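Local coordinates for protein MCG133388, isoform CRA_f (Mus musculus, PDB 4ZPO) that probably acts as a calcium-dependent cell-adhesion protein that may help establish and maintain specific connections between neurons, here as its first three extracellular cadherin domains, at residues E9-T14 and S58-R63; Y250-H255 and F264-S269. One frame throughout, in Å; residues are numbered along the deposited sequence.

Contact 1 (E9-T14 and S58-R63); sequences ESEPGT and SQKIDR. With CA (calcium ion), chain H.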
ATOM      1  N   GLU A   9      -4.705  30.917  13.450  1.00 62.82           N
ATOM      2  CA  GLU A   9      -5.391  30.255  14.564  1.00 60.36           C
ATOM      3  C   GLU A   9      -5.198  30.969  15.900  1.00 58.86           C
ATOM      4  O   GLU A   9      -5.425  30.386  16.960  1.00 57.98           O
ATOM      5  CB  GLU A   9      -4.928  28.798  14.697  1.00 57.06           C
ATOM      6  CG  GLU A   9      -4.977  27.995  13.411  1.00 58.94           C
ATOM      7  CD  GLU A   9      -6.389  27.724  12.936  1.00 58.26           C
ATOM      8  OE1 GLU A   9      -7.332  27.877  13.742  1.00 58.00           O
ATOM      9  OE2 GLU A   9      -6.557  27.349  11.755  1.00 53.94           O
ATOM     10  N   SER A  10      -4.783  32.230  15.851  1.00 59.44           N
ATOM     11  CA  SER A  10      -4.623  33.015  17.068  1.00 58.38           C
ATOM     12  C   SER A  10      -5.987  33.411  17.623  1.00 60.45           C
ATOM     13  O   SER A  10      -6.929  33.645  16.865  1.00 61.90           O
ATOM     14  CB  SER A  10      -3.772  34.258  16.803  1.00 59.62           C
ATOM     15  OG  SER A  10      -4.329  35.045  15.766  1.00 81.00           O
ATOM     16  N   GLU A  11      -6.087  33.477  18.946  1.00 70.36           N
ATOM     17  CA  GLU A  11      -7.347  33.798  19.608  1.00 76.27           C
ATOM     18  C   GLU A  11      -7.798  35.227  19.321  1.00 76.72           C
ATOM     19  O   GLU A  11      -6.969  36.126  19.175  1.00 73.97           O
ATOM     20  CB  GLU A  11      -7.218  33.585  21.118  1.00 82.38           C
ATOM     21  CG  GLU A  11      -7.142  32.125  21.529  1.00 94.26           C
ATOM     22  CD  GLU A  11      -8.430  31.375  21.244  1.00103.34           C
ATOM     23  OE1 GLU A  11      -9.514  31.971  21.414  1.00109.44           O
ATOM     24  OE2 GLU A  11      -8.357  30.193  20.845  1.00104.49           O
ATOM     25  N   PRO A  12      -9.122  35.435  19.228  1.00 77.99           N
ATOM     26  CA  PRO A  12      -9.708  36.767  19.035  1.00 73.52           C
ATOM     27  C   PRO A  12      -9.259  37.750  20.114  1.00 74.63           C
ATOM     28  O   PRO A  12      -9.376  37.458  21.304  1.00 76.53           O
ATOM     29  CB  PRO A  12     -11.214  36.504  19.127  1.00 74.87           C
ATOM     30  CG  PRO A  12     -11.369  35.088  18.702  1.00 78.22           C
ATOM     31  CD  PRO A  12     -10.149  34.378  19.222  1.00 79.66           C
ATOM     32  N   GLY A  13      -8.750  38.903  19.692  1.00 72.71           N
ATOM     33  CA  GLY A  13      -8.219  39.886  20.615  1.00 67.94           C
ATOM     34  C   GLY A  13      -6.716  40.011  20.470  1.00 62.40           C
ATOM     35  O   GLY A  13      -6.090  40.880  21.078  1.00 64.37           O
ATOM     36  N   THR A  14      -6.137  39.131  19.660  1.00 56.08           N
ATOM     37  CA  THR A  14      -4.702  39.138  19.403  1.00 57.90           C
ATOM     38  C   THR A  14      -4.283  40.414  18.682  1.00 57.78           C
ATOM     39  O   THR A  14      -4.908  40.816  17.701  1.00 58.23           O
ATOM     40  CB  THR A  14      -4.272  37.920  18.560  1.00 58.69           C
ATOM     41  OG1 THR A  14      -4.684  36.714  19.215  1.00 59.51           O
ATOM     42  CG2 THR A  14      -2.761  37.902  18.372  1.00 51.58           C
ATOM     43  N   SER A  58     -10.501  39.847  15.016  1.00 78.56           N
ATOM     44  CA  SER A  58     -11.916  39.804  15.378  1.00 83.47           C
ATOM     45  C   SER A  58     -12.417  38.368  15.484  1.00 82.68           C
ATOM     46  O   SER A  58     -13.066  37.996  16.462  1.00 85.86           O
ATOM     47  CB  SER A  58     -12.754  40.575  14.358  1.00 91.34           C
ATOM     48  OG  SER A  58     -14.140  40.392  14.594  1.00 97.83           O
ATOM     49  N   GLN A  59     -12.115  37.570  14.466  1.00 82.96           N
ATOM     50  CA  GLN A  59     -12.513  36.168  14.442  1.00 80.37           C
ATOM     51  C   GLN A  59     -11.307  35.288  14.129  1.00 71.58           C
ATOM     52  O   GLN A  59     -10.400  35.708  13.410  1.00 69.13           O
ATOM     53  CB  GLN A  59     -13.625  35.941  13.414  1.00 83.40           C
ATOM     54  CG  GLN A  59     -14.239  34.553  13.450  1.00 94.31           C
ATOM     55  CD  GLN A  59     -15.209  34.313  12.311  1.00104.33           C
ATOM     56  OE1 GLN A  59     -15.512  35.220  11.535  1.00103.71           O
ATOM     57  NE2 GLN A  59     -15.701  33.083  12.201  1.00112.04           N
ATOM     58  N   LYS A  60     -11.300  34.075  14.676  1.00 66.10           N
ATOM     59  CA  LYS A  60     -10.208  33.132  14.460  1.00 64.28           C
ATOM     60  C   LYS A  60      -9.976  32.893  12.968  1.00 64.62           C
ATOM     61  O   LYS A  60     -10.905  32.559  12.231  1.00 57.63           O
ATOM     62  CB  LYS A  60     -10.499  31.812  15.176  1.00 62.20           C
ATOM     63  CG  LYS A  60      -9.270  30.965  15.459  1.00 62.36           C
ATOM     64  CD  LYS A  60      -9.614  29.795  16.370  1.00 73.75           C
ATOM     65  CE  LYS A  60      -8.385  28.967  16.697  1.00 85.06           C
ATOM     66  NZ  LYS A  60      -8.715  27.801  17.563  1.00 92.65           N
ATOM     67  N   ILE A  61      -8.734  33.077  12.531  1.00 67.62           N
ATOM     68  CA  ILE A  61      -8.395  33.018  11.113  1.00 59.10           C
ATOM     69  C   ILE A  61      -7.765  31.687  10.717  1.00 65.83           C
ATOM     70  O   ILE A  61      -6.794  31.242  11.327  1.00 68.32           O
ATOM     71  CB  ILE A  61      -7.428  34.155  10.724  1.00 53.73           C
ATOM     72  CG1 ILE A  61      -8.086  35.517  10.961  1.00 52.18           C
ATOM     73  CG2 ILE A  61      -6.988  34.019   9.275  1.00 56.32           C
ATOM     74  CD1 ILE A  61      -7.168  36.691  10.698  1.00 52.87           C
ATOM     75  N   ASP A  62      -8.327  31.056   9.689  1.00 67.50           N
ATOM     76  CA  ASP A  62      -7.770  29.824   9.148  1.00 66.73           C
ATOM     77  C   ASP A  62      -7.046  30.112   7.838  1.00 71.24           C
ATOM     78  O   ASP A  62      -7.675  30.459   6.838  1.00 84.65           O
ATOM     79  CB  ASP A  62      -8.870  28.783   8.934  1.00 70.01           C
ATOM     80  CG  ASP A  62      -8.320  27.427   8.537  1.00 74.36           C
ATOM     81  OD1 ASP A  62      -7.171  27.119   8.913  1.00 76.91           O
ATOM     82  OD2 ASP A  62      -9.040  26.669   7.854  1.00 76.84           O
ATOM     83  N   ARG A  63      -5.724  29.971   7.848  1.00 66.92           N
ATOM     84  CA  ARG A  63      -4.912  30.304   6.681  1.00 65.18           C
ATOM     85  C   ARG A  63      -5.203  29.380   5.502  1.00 63.79           C
ATOM     86  O   ARG A  63      -5.105  29.790   4.345  1.00 68.58           O
ATOM     87  CB  ARG A  63      -3.424  30.244   7.028  1.00 63.47           C
ATOM     88  CG  ARG A  63      -2.523  30.878   5.981  1.00 65.98           C
ATOM     89  CD  ARG A  63      -1.214  30.119   5.849  1.00 65.02           C
ATOM     90  NE  ARG A  63      -1.436  28.742   5.418  1.00 69.75           N
ATOM     91  CZ  ARG A  63      -1.513  28.359   4.147  1.00 73.49           C
ATOM     92  NH1 ARG A  63      -1.722  27.084   3.851  1.00 70.36           N
ATOM     93  NH2 ARG A  63      -1.383  29.252   3.175  1.00 78.96           N
TER
HETATM   94 CA    CA H 406      -5.600  25.585   9.903  1.00 67.66          CA
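The carboxylates of Glu9 and Asp62 lie side by side and point the same way, their planes turned 54° apart, so that one oxygen of each reaches the same calcium ion. Asp62 OD1 binds the metal at 2.4 Å and Glu9 OE2 at 2.7 Å; these two oxygens are neighbours because they share the ion, and they are not hydrogen-bonded to each other. The other Glu9 oxygen, OE1, is met by the lysine chain, with Lys60 CE 3.3 Å from it. Lys60 carries CG anti to its backbone N (chi1 -159°) and is fully extended beyond, which lays its methylenes across the Glu9 side chain and past the backbone carbonyls of Glu9 and Ser10. Its NZ ends between Glu9 OE1 and Glu11 OE2, 4.1 Å from each: too far for a salt bridge, though the positive charge may still ease the crowding of acids here. The two backbones run in nearly opposite directions and share one hydrogen bond, Glu9 N to Ile61 O at 3.0 Å, which fixes the first loop against the second one step along the chain from the metal ligand Asp62. At the far end Pro12 CB rests 3.6 Å from Ser58 O. Glu8, Glu64 and Asp99 complete this calcium site, of the kind found at the junction between successive cadherin domains, and Asp62 OD2 is hydrogen-bonded to Ser65 OG. The contact belongs to the N-terminal domain: residues 9-14 link strand 2-7 to strand 15-18, while residues 58-63 lead from strand 54-57 into helix 63-66, with Asp62 as N-cap and Ile61 packed on Phe46 of strand 46-48 and Ile94 of strand 86-95.

Contact 2 (Y250-H255 and F264-S269); sequences YSFGDH and FGLDPS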
ATOM      1  N   TYR A 250      -2.922 -39.160 -11.614  1.00 79.12           N
ATOM      2  CA  TYR A 250      -1.948 -40.245 -11.647  1.00 71.64           C
ATOM      3  C   TYR A 250      -2.012 -41.003 -12.971  1.00 66.79           C
ATOM      4  O   TYR A 250      -3.085 -41.156 -13.554  1.00 64.66           O
ATOM      5  CB  TYR A 250      -2.176 -41.213 -10.484  1.00 69.26           C
ATOM      6  CG  TYR A 250      -2.007 -40.600  -9.112  1.00 66.65           C
ATOM      7  CD1 TYR A 250      -0.751 -40.482  -8.532  1.00 64.36           C
ATOM      8  CD2 TYR A 250      -3.106 -40.155  -8.389  1.00 71.00           C
ATOM      9  CE1 TYR A 250      -0.592 -39.928  -7.275  1.00 61.82           C
ATOM     10  CE2 TYR A 250      -2.958 -39.599  -7.130  1.00 69.48           C
ATOM     11  CZ  TYR A 250      -1.699 -39.488  -6.578  1.00 64.91           C
ATOM     12  OH  TYR A 250      -1.546 -38.937  -5.327  1.00 68.87           O
ATOM     13  N   SER A 251      -0.858 -41.477 -13.434  1.00 67.97           N
ATOM     14  CA  SER A 251      -0.779 -42.275 -14.656  1.00 70.80           C
ATOM     15  C   SER A 251       0.569 -42.983 -14.765  1.00 73.47           C
ATOM     16  O   SER A 251       1.544 -42.573 -14.135  1.00 73.84           O
ATOM     17  CB  SER A 251      -1.004 -41.401 -15.892  1.00 67.93           C
ATOM     18  OG  SER A 251       0.102 -40.546 -16.120  1.00 68.39           O
ATOM     19  N   PHE A 252       0.618 -44.042 -15.568  1.00 71.93           N
ATOM     20  CA  PHE A 252       1.876 -44.725 -15.854  1.00 72.35           C
ATOM     21  C   PHE A 252       2.786 -43.833 -16.688  1.00 73.10           C
ATOM     22  O   PHE A 252       2.340 -42.827 -17.242  1.00 81.48           O
ATOM     23  CB  PHE A 252       1.635 -46.043 -16.595  1.00 81.40           C
ATOM     24  CG  PHE A 252       0.876 -47.064 -15.800  1.00 85.07           C
ATOM     25  CD1 PHE A 252       1.470 -47.711 -14.730  1.00 85.66           C
ATOM     26  CD2 PHE A 252      -0.425 -47.397 -16.141  1.00 87.54           C
ATOM     27  CE1 PHE A 252       0.774 -48.660 -14.001  1.00 86.37           C
ATOM     28  CE2 PHE A 252      -1.127 -48.345 -15.418  1.00 88.09           C
ATOM     29  CZ  PHE A 252      -0.526 -48.977 -14.346  1.00 87.21           C
ATOM     30  N   GLY A 253       4.057 -44.207 -16.781  1.00 74.58           N
ATOM     31  CA  GLY A 253       4.972 -43.540 -17.689  1.00 83.83           C
ATOM     32  C   GLY A 253       4.501 -43.756 -19.113  1.00 95.25           C
ATOM     33  O   GLY A 253       3.904 -44.788 -19.421  1.00 98.42           O
ATOM     34  N   ASP A 254       4.764 -42.784 -19.981  1.00 99.96           N
ATOM     35  CA  ASP A 254       4.273 -42.833 -21.356  1.00112.38           C
ATOM     36  C   ASP A 254       4.805 -44.033 -22.135  1.00107.22           C
ATOM     37  O   ASP A 254       4.185 -44.473 -23.105  1.00109.97           O
ATOM     38  CB  ASP A 254       4.630 -41.539 -22.091  1.00124.44           C
ATOM     39  CG  ASP A 254       3.724 -40.385 -21.709  1.00128.28           C
ATOM     40  OD1 ASP A 254       2.519 -40.625 -21.483  1.00129.17           O
ATOM     41  OD2 ASP A 254       4.216 -39.240 -21.632  1.00138.26           O
ATOM     42  N   HIS A 255       5.946 -44.565 -21.712  1.00101.54           N
ATOM     43  CA  HIS A 255       6.536 -45.715 -22.385  1.00100.66           C
ATOM     44  C   HIS A 255       6.542 -46.950 -21.491  1.00 97.06           C
ATOM     45  O   HIS A 255       7.437 -47.790 -21.584  1.00 95.61           O
ATOM     46  CB  HIS A 255       7.956 -45.390 -22.849  1.00102.75           C
ATOM     47  CG  HIS A 255       8.014 -44.327 -23.900  1.00108.25           C
ATOM     48  ND1 HIS A 255       7.622 -44.548 -25.203  1.00115.74           N
ATOM     49  CD2 HIS A 255       8.413 -43.034 -23.842  1.00109.61           C
ATOM     50  CE1 HIS A 255       7.778 -43.439 -25.902  1.00119.11           C
ATOM     51  NE2 HIS A 255       8.257 -42.505 -25.099  1.00117.46           N
ATOM     52  N   PHE A 264      -1.084 -54.547 -14.090  1.00 84.79           N
ATOM     53  CA  PHE A 264      -1.466 -53.567 -13.082  1.00 78.00           C
ATOM     54  C   PHE A 264      -2.353 -52.470 -13.662  1.00 76.23           C
ATOM     55  O   PHE A 264      -2.301 -52.179 -14.857  1.00 79.17           O
ATOM     56  CB  PHE A 264      -0.219 -52.948 -12.448  1.00 78.90           C
ATOM     57  CG  PHE A 264       0.763 -53.960 -11.929  1.00 83.34           C
ATOM     58  CD1 PHE A 264       0.638 -54.473 -10.648  1.00 83.34           C
ATOM     59  CD2 PHE A 264       1.813 -54.396 -12.719  1.00 87.77           C
ATOM     60  CE1 PHE A 264       1.540 -55.404 -10.169  1.00 84.28           C
ATOM     61  CE2 PHE A 264       2.718 -55.327 -12.245  1.00 89.63           C
ATOM     62  CZ  PHE A 264       2.581 -55.831 -10.969  1.00 87.76           C
ATOM     63  N   GLY A 265      -3.168 -51.867 -12.804  1.00 72.52           N
ATOM     64  CA  GLY A 265      -4.038 -50.779 -13.205  1.00 76.33           C
ATOM     65  C   GLY A 265      -4.232 -49.783 -12.079  1.00 80.78           C
ATOM     66  O   GLY A 265      -4.741 -50.132 -11.013  1.00 84.81           O
ATOM     67  N   LEU A 266      -3.822 -48.541 -12.310  1.00 81.56           N
ATOM     68  CA  LEU A 266      -3.921 -47.511 -11.283  1.00 86.13           C
ATOM     69  C   LEU A 266      -5.150 -46.631 -11.477  1.00 79.24           C
ATOM     70  O   LEU A 266      -5.563 -46.362 -12.606  1.00 78.29           O
ATOM     71  CB  LEU A 266      -2.653 -46.649 -11.262  1.00 91.86           C
ATOM     72  CG  LEU A 266      -2.326 -45.772 -12.475  1.00 95.60           C
ATOM     73  CD1 LEU A 266      -2.878 -44.361 -12.315  1.00 95.58           C
ATOM     74  CD2 LEU A 266      -0.826 -45.731 -12.712  1.00 99.78           C
ATOM     75  N   ASP A 267      -5.732 -46.191 -10.367  1.00 77.18           N
ATOM     76  CA  ASP A 267      -6.821 -45.224 -10.398  1.00 78.64           C
ATOM     77  C   ASP A 267      -6.221 -43.824 -10.458  1.00 77.29           C
ATOM     78  O   ASP A 267      -5.553 -43.394  -9.519  1.00 83.77           O
ATOM     79  CB  ASP A 267      -7.724 -45.383  -9.171  1.00 82.84           C
ATOM     80  CG  ASP A 267      -9.031 -44.611  -9.289  1.00 91.44           C
ATOM     81  OD1 ASP A 267      -9.084 -43.610 -10.035  1.00 95.14           O
ATOM     82  OD2 ASP A 267     -10.012 -45.005  -8.623  1.00 93.20           O
ATOM     83  N   PRO A 268      -6.455 -43.110 -11.570  1.00 73.17           N
ATOM     84  CA  PRO A 268      -5.896 -41.772 -11.792  1.00 73.34           C
ATOM     85  C   PRO A 268      -6.265 -40.769 -10.699  1.00 76.74           C
ATOM     86  O   PRO A 268      -5.560 -39.775 -10.522  1.00 65.45           O
ATOM     87  CB  PRO A 268      -6.508 -41.358 -13.133  1.00 76.59           C
ATOM     88  CG  PRO A 268      -6.827 -42.641 -13.816  1.00 67.61           C
ATOM     89  CD  PRO A 268      -7.247 -43.572 -12.722  1.00 73.44           C
ATOM     90  N   SER A 269      -7.351 -41.031  -9.980  1.00 76.77           N
ATOM     91  CA  SER A 269      -7.803 -40.131  -8.924  1.00 81.45           C
ATOM     92  C   SER A 269      -7.210 -40.493  -7.564  1.00 88.16           C
ATOM     93  O   SER A 269      -6.549 -39.670  -6.928  1.00 91.67           O
ATOM     94  CB  SER A 269      -9.331 -40.131  -8.841  1.00 80.06           C
ATOM     95  OG  SER A 269      -9.906 -39.587 -10.017  1.00 79.53           O
TER
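In the third cadherin domain, a beta sandwich, the edge strand 248-252 of one sheet meets the edge strand 264-266 of the other, running roughly antiparallel, the axes of the short segments 7.8 Å apart at their closest. Leu266 reaches strand 248-252 with both methyls. CD2 sits over the centre of the Phe252 ring, 3.4 Å from its centroid and only 6° off the ring normal, a CH-pi contact on one face; the CZ edge of the ring reaches on toward Gly265 CA. The second methyl, CD1, packs 3.7 Å from Tyr250 CB and also lies against the Tyr250 carbonyl. With CG held between backbone N and carbonyl carbon (chi1 66°), Leu266 can serve both neighbours at once. An alanine at Phe252 would take away the ring, and Leu266 CD2 would probably lose the face it rests on, leaving a gap between the strand edges. Tyr250 also points toward the other segment, its ring edge beside the carbonyl oxygens of Pro268 and Ser269, while its hydroxyl bonds Ala237 N in strand 231-238. Beyond the strand, Asp267 OD1 accepts from Ser269 N in an Asx turn. The backbones are joined by Tyr250 N to Pro268 O, 2.9 Å long and nearly straight at 174°.

How the contacts relate
Contact 1 and contact 2 stand on opposite sides of the centre of this elongated chain, their centres 85 Å apart and their nearest atoms about 67 Å apart, so neither touches the other. They follow in series along the sequence: residues 9-14 and 58-63 belong to the first cadherin domain, residues 250-255 and 264-269 to the third. Their relation to calcium differs. Contact 1 supplies two ligands to an ion at the junction of the first two domains. Contact 2 binds none; the Tyr250 side chain is about 9 Å from that of Asp239, a ligand in the junction between the second and third domains.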